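Long-range contact in acid phosphatase (Mycobacterium tuberculosis, PDB 2A6P), which removes phosphate from a broad range of phosphorylated compounds and can serve as a fructose-1,6-bisphosphatase in gluconeogenesis: residues 18-23 with 38-43. Residues are numbered along the deposited sequence; the frame is centred on the assembly and turned at random.
Sequences HGETAW and TDTGRT. With SO4 (sulfate ion), chain C.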
loop_
_atom_site.group_PDB
_atom_site.type_symbol
_atom_site.label_atom_id
_atom_site.label_comp_id
_atom_site.label_asym_id
_atom_site.label_seq_id
_atom_site.Cartn_x
_atom_site.Cartn_y
_atom_site.Cartn_z
ATOM N N HIS A 18 -0.822 -5.224 -15.756
ATOM C CA HIS A 18 -1.553 -5.145 -17.012
ATOM C C HIS A 18 -3.071 -5.196 -16.765
ATOM O O HIS A 18 -3.536 -5.563 -15.681
ATOM C CB HIS A 18 -1.138 -6.297 -17.925
ATOM C CG HIS A 18 -1.449 -7.649 -17.371
ATOM N ND1 HIS A 18 -2.734 -8.138 -17.281
ATOM C CD2 HIS A 18 -0.641 -8.617 -16.879
ATOM C CE1 HIS A 18 -2.704 -9.351 -16.756
ATOM N NE2 HIS A 18 -1.445 -9.665 -16.504
ATOM N N GLY A 19 -3.836 -4.836 -17.789
ATOM C CA GLY A 19 -5.279 -4.835 -17.677
ATOM C C GLY A 19 -5.870 -6.227 -17.600
ATOM O O GLY A 19 -5.159 -7.245 -17.664
ATOM N N GLU A 20 -7.193 -6.247 -17.463
ATOM C CA GLU A 20 -7.996 -7.461 -17.361
ATOM C C GLU A 20 -7.988 -8.358 -18.612
ATOM O O GLU A 20 -7.890 -7.874 -19.742
ATOM C CB GLU A 20 -9.436 -7.050 -17.026
ATOM C CG GLU A 20 -10.480 -8.135 -17.201
ATOM C CD GLU A 20 -11.905 -7.588 -17.113
ATOM O OE1 GLU A 20 -12.329 -7.172 -16.003
ATOM O OE2 GLU A 20 -12.594 -7.562 -18.161
ATOM N N THR A 21 -8.085 -9.666 -18.387
ATOM C CA THR A 21 -8.137 -10.653 -19.464
ATOM C C THR A 21 -9.271 -11.623 -19.108
ATOM O O THR A 21 -9.821 -11.564 -18.002
ATOM C CB THR A 21 -6.819 -11.463 -19.587
ATOM O OG1 THR A 21 -6.619 -12.245 -18.399
ATOM C CG2 THR A 21 -5.619 -10.525 -19.794
ATOM N N ALA A 22 -9.622 -12.507 -20.036
ATOM C CA ALA A 22 -10.676 -13.491 -19.791
ATOM C C ALA A 22 -10.308 -14.431 -18.642
ATOM O O ALA A 22 -11.192 -14.961 -17.967
ATOM C CB ALA A 22 -10.939 -14.307 -21.063
ATOM N N TRP A 23 -9.006 -14.636 -18.423
ATOM C CA TRP A 23 -8.528 -15.517 -17.357
ATOM C C TRP A 23 -8.478 -14.840 -15.982
ATOM O O TRP A 23 -8.835 -15.448 -14.968
ATOM C CB TRP A 23 -7.140 -16.066 -17.711
ATOM C CG TRP A 23 -7.142 -17.204 -18.700
ATOM C CD1 TRP A 23 -8.010 -17.388 -19.742
ATOM C CD2 TRP A 23 -6.208 -18.297 -18.758
ATOM N NE1 TRP A 23 -7.672 -18.528 -20.444
ATOM C CE2 TRP A 23 -6.571 -19.102 -19.862
ATOM C CE3 TRP A 23 -5.099 -18.672 -17.984
ATOM C CZ2 TRP A 23 -5.862 -20.263 -20.210
ATOM C CZ3 TRP A 23 -4.397 -19.825 -18.331
ATOM C CH2 TRP A 23 -4.782 -20.605 -19.435
ATOM N N THR A 38 -9.046 -7.897 -22.467
ATOM C CA THR A 38 -10.436 -7.813 -22.906
ATOM C C THR A 38 -10.625 -6.357 -23.303
ATOM O O THR A 38 -9.720 -5.543 -23.122
ATOM C CB THR A 38 -11.403 -8.139 -21.773
ATOM O OG1 THR A 38 -11.147 -7.269 -20.662
ATOM C CG2 THR A 38 -11.221 -9.581 -21.332
ATOM N N ASP A 39 -11.779 -6.015 -23.861
ATOM C CA ASP A 39 -12.007 -4.626 -24.233
ATOM C C ASP A 39 -11.970 -3.789 -22.961
ATOM O O ASP A 39 -11.590 -2.620 -22.982
ATOM C CB ASP A 39 -13.359 -4.459 -24.934
ATOM C CG ASP A 39 -13.341 -4.984 -26.356
ATOM O OD1 ASP A 39 -12.468 -4.546 -27.142
ATOM O OD2 ASP A 39 -14.197 -5.835 -26.691
ATOM N N THR A 40 -12.377 -4.397 -21.853
ATOM C CA THR A 40 -12.364 -3.710 -20.577
ATOM C C THR A 40 -10.898 -3.549 -20.194
ATOM O O THR A 40 -10.507 -2.561 -19.577
ATOM C CB THR A 40 -13.108 -4.521 -19.487
ATOM O OG1 THR A 40 -14.475 -4.707 -19.876
ATOM C CG2 THR A 40 -13.080 -3.782 -18.159
ATOM N N GLY A 41 -10.088 -4.525 -20.582
ATOM C CA GLY A 41 -8.668 -4.463 -20.287
ATOM C C GLY A 41 -7.974 -3.333 -21.026
ATOM O O GLY A 41 -7.091 -2.679 -20.479
ATOM N N ARG A 42 -8.372 -3.100 -22.273
ATOM C CA ARG A 42 -7.782 -2.040 -23.075
ATOM C C ARG A 42 -8.116 -0.694 -22.477
ATOM O O ARG A 42 -7.274 0.204 -22.445
ATOM C CB ARG A 42 -8.308 -2.076 -24.509
ATOM C CG ARG A 42 -8.147 -3.414 -25.207
ATOM C CD ARG A 42 -8.087 -3.230 -26.718
ATOM N NE ARG A 42 -6.752 -3.531 -27.237
ATOM C CZ ARG A 42 -6.164 -2.866 -28.228
ATOM N NH1 ARG A 42 -6.791 -1.850 -28.811
ATOM N NH2 ARG A 42 -4.951 -3.216 -28.644
ATOM N N THR A 43 -9.352 -0.550 -22.013
ATOM C CA THR A 43 -9.799 0.705 -21.416
ATOM C C THR A 43 -9.043 0.973 -20.114
ATOM O O THR A 43 -8.633 2.103 -19.849
ATOM C CB THR A 43 -11.314 0.675 -21.126
ATOM O OG1 THR A 43 -12.024 0.332 -22.326
ATOM C CG2 THR A 43 -11.795 2.044 -20.639
HETATM S S SO4 C . -3.735 -12.601 -15.269
HETATM O O1 SO4 C . -4.427 -11.472 -14.568
HETATM O O2 SO4 C . -4.341 -12.683 -16.697
HETATM O O3 SO4 C . -2.374 -12.268 -15.440
HETATM O O4 SO4 C . -4.204 -13.780 -14.593
#
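Glu20 swings its side chain away from its own backbone nitrogen (chi1 166°) and runs on extended, which brings its carboxylate over the first turn of helix 39-53, where Thr38, its OG1 set between its own N and carbonyl carbon (chi1 56°), offers a hydroxyl. Thr38 OG1 donates to Glu20 OE2 over 2.9 Å, meeting it on the anti side and somewhat out of the carboxylate plane. The same OG1 accepts from Gly41 N at 2.9 Å, so the N-cap hydroxyl works in both directions, and its donor role is fixed by the glutamate. Beside it, Thr40 lays its CB 3.4 Å from Glu20 OE2.

The backbone completes the join. Thr38 N gives Glu20 O a nearly straight bond of 3.0 Å, and Gly41 CA adds a CH···O contact to that same oxygen at 3.5 Å. Gly19 and Gly41 meet through backbone alone, Gly19 CA lying 4.0 Å from Gly41 O. The methyl CG2 of Thr38 rests against the backbone between Thr21 and Ala22, 3.6 Å from Ala22 N.

This is the loop after strand 13-17 in the histidine phosphatase fold, and it carries the probable phosphohistidine nucleophile. His18 ND1 donates to Gly19 O, 2.6 Å away and almost in the ring plane, which fixes the ring's rotation, while NE2 makes a weak hydrogen bond to sulfate O3. Thr21 OG1 also binds that ion, as do Arg17 and Thr30, so the sulfate probably marks where a substrate phosphate would sit. Both hydrogen bonds across the contact fall on Glu20, between the sulfate ligands His18 and Thr21, consistent with the loop being steadied there, and the positive end of the helix dipole would be expected to favour a negatively charged Glu20.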